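Local coordinates for protein carboxylase (PDB 5H80) that probably catalyses, through its biotin carboxylase domain, the ATP-dependent carboxylation of biotin as the first half-reaction of a single-chain bacterial carboxylase, at residues A44-I47 against E48-S52; P64-G68 against S69-R73; L95-V98 against A99-A103. All blocks are in the same frame, centred on the assembly; numbering follows the deposited sequence.

Contact 1: residues A44-I47 against E48-S52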
loop_
_atom_site.group_PDB
_atom_site.type_symbol
_atom_site.label_atom_id
_atom_site.label_comp_id
_atom_site.label_asym_id
_atom_site.label_seq_id
_atom_site.Cartn_x
_atom_site.Cartn_y
_atom_site.Cartn_z
ATOM N N ALA A 44 14.176 7.958 9.389
ATOM C CA ALA A 44 15.093 7.074 9.890
ATOM C C ALA A 44 14.299 5.758 9.832
ATOM O O ALA A 44 14.896 4.746 9.521
ATOM C CB ALA A 44 15.381 7.337 11.290
ATOM N N VAL A 45 13.038 5.858 10.161
ATOM C CA VAL A 45 12.176 4.589 10.068
ATOM C C VAL A 45 12.127 4.037 8.597
ATOM O O VAL A 45 12.339 2.779 8.313
ATOM C CB VAL A 45 10.761 4.912 10.644
ATOM C CG1 VAL A 45 9.776 3.797 10.380
ATOM C CG2 VAL A 45 10.646 5.135 12.166
ATOM N N ARG A 46 11.827 4.892 7.666
ATOM C CA ARG A 46 11.867 4.630 6.277
ATOM C C ARG A 46 13.142 3.896 5.786
ATOM O O ARG A 46 13.184 2.836 5.070
ATOM C CB ARG A 46 11.633 5.940 5.519
ATOM C CG ARG A 46 11.654 5.731 3.976
ATOM C CD ARG A 46 10.470 4.922 3.365
ATOM N NE ARG A 46 10.575 4.548 1.953
ATOM C CZ ARG A 46 11.050 3.359 1.581
ATOM N NH1 ARG A 46 11.674 2.554 2.398
ATOM N NH2 ARG A 46 11.017 2.992 0.341
ATOM N N ILE A 47 14.315 4.514 6.120
ATOM C CA ILE A 47 15.596 3.966 5.841
ATOM C C ILE A 47 15.795 2.581 6.471
ATOM O O ILE A 47 16.327 1.707 5.773
ATOM C CB ILE A 47 16.791 4.957 6.083
ATOM C CG1 ILE A 47 16.597 6.172 5.227
ATOM C CG2 ILE A 47 18.078 4.293 5.792
ATOM C CD1 ILE A 47 17.443 7.388 5.640
ATOM N N GLU A 48 15.506 2.380 7.766
ATOM C CA GLU A 48 15.598 1.083 8.458
ATOM C C GLU A 48 14.821 0.001 7.727
ATOM O O GLU A 48 15.429 -1.017 7.435
ATOM C CB GLU A 48 15.072 1.150 9.892
ATOM C CG GLU A 48 15.991 2.031 10.716
ATOM C CD GLU A 48 15.385 2.519 12.018
ATOM O OE1 GLU A 48 14.185 2.435 12.199
ATOM O OE2 GLU A 48 16.136 3.076 12.866
ATOM N N ARG A 49 13.708 0.390 7.090
ATOM C CA ARG A 49 12.817 -0.585 6.354
ATOM C C ARG A 49 13.487 -0.945 5.004
ATOM O O ARG A 49 13.587 -2.073 4.687
ATOM C CB ARG A 49 11.414 -0.070 6.173
ATOM C CG ARG A 49 10.536 -0.046 7.411
ATOM C CD ARG A 49 9.398 0.903 7.376
ATOM N NE ARG A 49 8.535 0.649 8.505
ATOM C CZ ARG A 49 7.473 1.416 8.846
ATOM N NH1 ARG A 49 7.109 2.496 8.116
ATOM N NH2 ARG A 49 6.786 1.091 9.947
ATOM N N ALA A 50 14.116 -0.017 4.286
ATOM C CA ALA A 50 14.814 -0.319 2.965
ATOM C C ALA A 50 16.128 -1.195 3.281
ATOM O O ALA A 50 16.440 -2.167 2.632
ATOM C CB ALA A 50 15.231 1.015 2.365
ATOM N N VAL A 51 16.828 -0.846 4.350
ATOM C CA VAL A 51 18.005 -1.605 4.805
ATOM C C VAL A 51 17.637 -3.048 5.084
ATOM O O VAL A 51 18.382 -3.954 4.643
ATOM C CB VAL A 51 18.682 -0.916 5.983
ATOM C CG1 VAL A 51 19.836 -1.735 6.630
ATOM C CG2 VAL A 51 19.379 0.392 5.440
ATOM N N SER A 52 16.563 -3.247 5.763
ATOM C CA SER A 52 16.044 -4.612 6.085
ATOM C C SER A 52 15.642 -5.332 4.823
ATOM O O SER A 52 15.981 -6.557 4.669
ATOM C CB SER A 52 14.923 -4.627 7.091
ATOM O OG SER A 52 15.328 -4.249 8.445
#

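Contact 2: residues P64-G68 against S69-R73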
loop_
_atom_site.group_PDB
_atom_site.type_symbol
_atom_site.label_atom_id
_atom_site.label_comp_id
_atom_site.label_asym_id
_atom_site.label_seq_id
_atom_site.Cartn_x
_atom_site.Cartn_y
_atom_site.Cartn_z
ATOM N N PRO A 64 18.303 11.772 23.774
ATOM C CA PRO A 64 17.296 11.362 24.719
ATOM C C PRO A 64 15.827 11.858 24.631
ATOM O O PRO A 64 14.864 11.103 24.875
ATOM C CB PRO A 64 17.944 11.745 26.118
ATOM C CG PRO A 64 19.398 11.983 25.833
ATOM C CD PRO A 64 19.428 12.501 24.422
ATOM N N ASP A 65 15.603 13.075 24.216
ATOM C CA ASP A 65 14.256 13.629 23.998
ATOM C C ASP A 65 13.547 13.043 22.770
ATOM O O ASP A 65 12.445 13.350 22.566
ATOM C CB ASP A 65 14.253 15.105 23.850
ATOM C CG ASP A 65 14.844 15.591 22.544
ATOM O OD1 ASP A 65 15.522 14.858 21.793
ATOM O OD2 ASP A 65 14.757 16.841 22.356
ATOM N N ASP A 66 14.242 12.167 22.060
ATOM C CA ASP A 66 13.751 11.469 20.888
ATOM C C ASP A 66 13.626 10.013 21.180
ATOM O O ASP A 66 13.473 9.206 20.260
ATOM C CB ASP A 66 14.708 11.743 19.714
ATOM C CG ASP A 66 13.993 11.848 18.353
ATOM O OD1 ASP A 66 12.736 11.987 18.345
ATOM O OD2 ASP A 66 14.737 11.846 17.364
ATOM N N ALA A 67 13.826 9.580 22.449
ATOM C CA ALA A 67 14.020 8.179 22.672
ATOM C C ALA A 67 12.782 7.260 22.413
ATOM O O ALA A 67 12.957 6.076 22.146
ATOM C CB ALA A 67 14.689 7.894 24.036
ATOM N N GLY A 68 11.608 7.822 22.367
ATOM C CA GLY A 68 10.365 6.998 22.197
ATOM C C GLY A 68 9.986 6.842 20.709
ATOM O O GLY A 68 9.134 6.058 20.369
ATOM N N SER A 69 10.699 7.528 19.889
ATOM C CA SER A 69 10.601 7.428 18.411
ATOM C C SER A 69 10.735 5.981 17.961
ATOM O O SER A 69 11.604 5.216 18.377
ATOM C CB SER A 69 11.584 8.315 17.661
ATOM O OG SER A 69 11.500 7.955 16.218
ATOM N N LEU A 70 9.920 5.602 16.960
ATOM C CA LEU A 70 10.025 4.265 16.333
ATOM C C LEU A 70 11.339 3.943 15.723
ATOM O O LEU A 70 11.764 2.782 15.758
ATOM C CB LEU A 70 8.859 4.000 15.307
ATOM C CG LEU A 70 8.851 2.630 14.618
ATOM C CD1 LEU A 70 8.577 1.502 15.602
ATOM C CD2 LEU A 70 7.695 2.625 13.565
ATOM N N HIS A 71 12.065 4.969 15.233
ATOM C CA HIS A 71 13.406 4.711 14.680
ATOM C C HIS A 71 14.447 4.100 15.654
ATOM O O HIS A 71 15.345 3.432 15.221
ATOM C CB HIS A 71 13.893 5.954 13.996
ATOM C CG HIS A 71 14.734 6.894 14.817
ATOM N ND1 HIS A 71 14.232 7.933 15.581
ATOM C CD2 HIS A 71 16.088 6.937 14.940
ATOM C CE1 HIS A 71 15.243 8.554 16.178
ATOM N NE2 HIS A 71 16.370 7.980 15.803
ATOM N N VAL A 72 14.216 4.324 16.932
ATOM C CA VAL A 72 15.045 3.708 17.978
ATOM C C VAL A 72 14.921 2.167 17.969
ATOM O O VAL A 72 15.899 1.438 17.593
ATOM C CB VAL A 72 14.716 4.370 19.308
ATOM C CG1 VAL A 72 15.494 3.673 20.433
ATOM C CG2 VAL A 72 15.026 5.857 19.308
ATOM N N ARG A 73 13.711 1.722 18.315
ATOM C CA ARG A 73 13.347 0.310 18.390
ATOM C C ARG A 73 13.527 -0.422 17.075
ATOM O O ARG A 73 13.895 -1.599 17.058
ATOM C CB ARG A 73 11.858 0.169 18.762
ATOM C CG ARG A 73 11.515 0.319 20.233
ATOM C CD ARG A 73 9.995 0.406 20.446
ATOM N NE ARG A 73 9.393 1.605 19.838
ATOM C CZ ARG A 73 8.220 2.146 20.179
ATOM N NH1 ARG A 73 7.463 1.633 21.154
ATOM N NH2 ARG A 73 7.800 3.235 19.536
#

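Contact 3: residues L95-V98 against A99-A103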
loop_
_atom_site.group_PDB
_atom_site.type_symbol
_atom_site.label_atom_id
_atom_site.label_comp_id
_atom_site.label_asym_id
_atom_site.label_seq_id
_atom_site.Cartn_x
_atom_site.Cartn_y
_atom_site.Cartn_z
ATOM N N LEU A 95 28.919 11.652 14.935
ATOM C CA LEU A 95 28.414 10.593 14.047
ATOM C C LEU A 95 29.528 9.748 13.507
ATOM O O LEU A 95 29.401 8.515 13.508
ATOM C CB LEU A 95 27.612 11.302 12.907
ATOM C CG LEU A 95 26.383 11.905 13.378
ATOM C CD1 LEU A 95 25.922 12.840 12.236
ATOM C CD2 LEU A 95 25.270 10.994 13.884
ATOM N N LEU A 96 30.663 10.373 13.200
ATOM C CA LEU A 96 31.857 9.651 12.741
ATOM C C LEU A 96 32.461 8.745 13.831
ATOM O O LEU A 96 32.928 7.656 13.502
ATOM C CB LEU A 96 32.906 10.580 12.140
ATOM C CG LEU A 96 32.412 11.185 10.819
ATOM C CD1 LEU A 96 33.397 12.278 10.438
ATOM C CD2 LEU A 96 32.169 10.196 9.695
ATOM N N ARG A 97 32.316 9.149 15.091
ATOM C CA ARG A 97 32.733 8.318 16.183
ATOM C C ARG A 97 31.836 7.102 16.302
ATOM O O ARG A 97 32.337 5.988 16.470
ATOM C CB ARG A 97 32.749 9.079 17.481
ATOM C CG ARG A 97 33.953 9.952 17.663
ATOM C CD ARG A 97 34.087 10.393 19.126
ATOM N NE ARG A 97 33.155 11.452 19.537
ATOM C CZ ARG A 97 33.222 12.728 19.128
ATOM N NH1 ARG A 97 34.164 13.160 18.285
ATOM N NH2 ARG A 97 32.367 13.596 19.596
ATOM N N VAL A 98 30.518 7.341 16.195
ATOM C CA VAL A 98 29.535 6.228 16.224
ATOM C C VAL A 98 29.836 5.232 15.149
ATOM O O VAL A 98 29.709 3.970 15.393
ATOM C CB VAL A 98 28.034 6.691 16.150
ATOM C CG1 VAL A 98 27.060 5.485 16.085
ATOM C CG2 VAL A 98 27.682 7.458 17.379
ATOM N N ALA A 99 30.155 5.726 13.959
ATOM C CA ALA A 99 30.341 4.856 12.822
ATOM C C ALA A 99 31.558 3.975 13.029
ATOM O O ALA A 99 31.564 2.786 12.711
ATOM C CB ALA A 99 30.516 5.690 11.584
ATOM N N GLN A 100 32.648 4.600 13.505
ATOM C CA GLN A 100 33.903 3.856 13.799
ATOM C C GLN A 100 33.720 2.764 14.821
ATOM O O GLN A 100 34.210 1.657 14.631
ATOM C CB GLN A 100 34.943 4.851 14.360
ATOM C CG GLN A 100 36.337 4.242 14.634
ATOM C CD GLN A 100 37.347 5.260 15.165
ATOM O OE1 GLN A 100 38.151 5.814 14.412
ATOM N NE2 GLN A 100 37.319 5.494 16.474
ATOM N N GLU A 101 33.026 3.110 15.907
ATOM C CA GLU A 101 32.852 2.337 17.103
ATOM C C GLU A 101 31.920 1.178 16.852
ATOM O O GLU A 101 32.025 0.171 17.497
ATOM C CB GLU A 101 32.285 3.231 18.183
ATOM C CG GLU A 101 33.333 4.220 18.660
ATOM C CD GLU A 101 32.916 5.074 19.824
ATOM O OE1 GLU A 101 32.201 4.592 20.708
ATOM O OE2 GLU A 101 33.330 6.239 19.883
ATOM N N HIS A 102 31.003 1.339 15.900
ATOM C CA HIS A 102 30.045 0.265 15.561
ATOM C C HIS A 102 30.215 -0.326 14.205
ATOM O O HIS A 102 29.322 -1.079 13.726
ATOM C CB HIS A 102 28.609 0.823 15.742
ATOM C CG HIS A 102 28.321 1.202 17.136
ATOM N ND1 HIS A 102 28.807 2.368 17.683
ATOM C CD2 HIS A 102 27.718 0.535 18.138
ATOM C CE1 HIS A 102 28.460 2.428 18.955
ATOM N NE2 HIS A 102 27.807 1.326 19.255
ATOM N N ALA A 103 31.406 -0.167 13.614
ATOM C CA ALA A 103 31.772 -0.805 12.373
ATOM C C ALA A 103 30.711 -0.581 11.251
ATOM O O ALA A 103 30.466 -1.492 10.439
ATOM C CB ALA A 103 31.997 -2.298 12.589
#

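Contact 1: residues A44-I47 against E48-S52
One face of the Arg-49 guanidinium is covered by Val-45, whose CG1 stands 3.6 Å above the plane, over its centre; the closest approach of the two side chains, Val-45 CG1 to Arg-49 CZ, is 3.7 Å. The two side chains run side by side in the same direction, one helical turn apart, with Arg-49 extended from CG to NE. At its far end Arg-49 NH2 forms a salt bridge to Glu-447 of the second subunit, which places this face of the helix at the subunit interface. The Arg-46 guanidinium meets Ala-50 obliquely, NH1 lying 3.9 Å from Ala-50 CB. The Arg-46 chain, with CG anti to the backbone N (chi1 -180°) and a bend at chi2, carries NH2 to salt bridges with Glu-329 and Asp-335. All of this belongs to helix 42-53, the crossover helix of the beta-alpha-beta unit formed with strands 34-37 and 57-62. Its i to i+4 backbone bonds include Glu-48 N to Ala-44 O at 3.0 Å, nearly straight at 171°. Glu-48 CG also closes to 3.2 Å from Ala-44 O, so the start of that side chain lies against the preceding turn. Toward the sheet, Ile-47 CG2 meets Val-51 CG2 at 4.1 Å; their side chains cross obliquely, Ile-47 resting on Ile-37 and Val-51 on Val-35 of strand 34-37.

Contact 2: residues P64-G68 against S69-R73
Ser-69, whose CB lies 3.3 Å from Asp-66 O, has its OG gripped twice by His-71: the ring ND1 lies 2.8 Å from Ser-69 OG, a hydrogen bond with either as possible donor, and His-71 N donates to Ser-69 OG over 3.2 Å at an N-H...O angle of 151°. The hydroxyl sits at the edge of the imidazole, in its plane. Ser-69 sends OG anti to its own backbone nitrogen (chi1 172°), and this turns the oxygen to the amide two residues on. At the ring's far end His-71 NE2 bonds to Val-61 O, so hydrogen bonds at both nitrogens should fix its rotation. Asp-66 approaches the same ring at its edge, near the plane, with OD2 3.5 Å from His-71 CE1; carboxylate and ring planes are 54° apart. The main polar partner of that carboxylate is Arg-40, which forms a salt bridge with OD1. Ser-69 is the N-cap of helix 70-74, and a type I beta turn from Asp-66 to Ser-69 leads the chain into it after strand 57-62. The turn is closed by Ser-69 N donating to Asp-66 O at 3.3 Å, with the donor well above the carbonyl plane. Val-72 CB points back at the turn, and its CG2 comes 3.5 Å from Ala-67 O. That methyl also lies over one face of the His-71 ring, 4.1 Å above the plane and offset toward the rim. The poorly ordered Arg-73 passes its NH2 near Gly-68 O, at an angle too poor for a hydrogen bond, and bonds instead to Thr-409.

Contact 3: residues L95-V98 against A99-A103
From Leu-95 to Glu-101 the backbone keeps the i to i+4 bonding of an alpha helix, with Ala-99 N to Leu-95 O at 2.9 Å and Glu-101 N to Arg-97 O at 3.0 Å, and His-102 is the first residue to leave helical torsions. Val-98 O accepts two bonds from His-102: one from the backbone N at 3.0 Å, tilted 30° out of the carbonyl plane, and one from ring ND1 at 2.9 Å. The ND1 bond lies in the carbonyl plane, on a lone pair, and Val-98 O sits at the ring's edge, only 10° out of its plane. With His-102 CG beside the backbone N (chi1 -63°), the imidazole folds back along the last turn, and His-102 ND1 comes 3.9 Å from Val-98 CG1. A phenylalanine in place of His-102 would probably leave Val-98 O with the backbone bond alone and the ring free to turn. On the outer face Glu-101 packs its chain over the preceding turn, CG 3.0 Å from Arg-97 O. Its carboxylate stays clear of the Arg-97 guanidinium, OE2 lying 5.2 Å from Arg-97 NE, so opposite charges are near without a salt bridge. Helix 92-101 lies against the parallel sheet: Val-98 packs on Val-79 of strand 77-80 and on Leu-36 of strand 34-37, Ala-99 also meets Leu-36, and Leu-96 turns to Ala-123 and Cys-124 of helix 118-126.

The three contacts follow one another along the chain within the biotin carboxylase N-terminal domain, on or beside helices packed against its five-stranded parallel sheet. Contact 1 lies on helix 42-53 and contact 2 at the start of helix 70-74; their centres are 14 Å apart and they touch, with Ala-44 CB 3.4 Å from His-71 CB. Contact 3, on helix 92-101, has its centre about 19 Å from each of the others and touches neither. Contact 1 rests on Val-35 and Ile-37 of central strand 34-37, contact 3 on the intervening Leu-36, so their helices cover opposite faces of the sheet, as in a three-layer alpha-beta-alpha domain. Contact 1 alone reaches the second subunit.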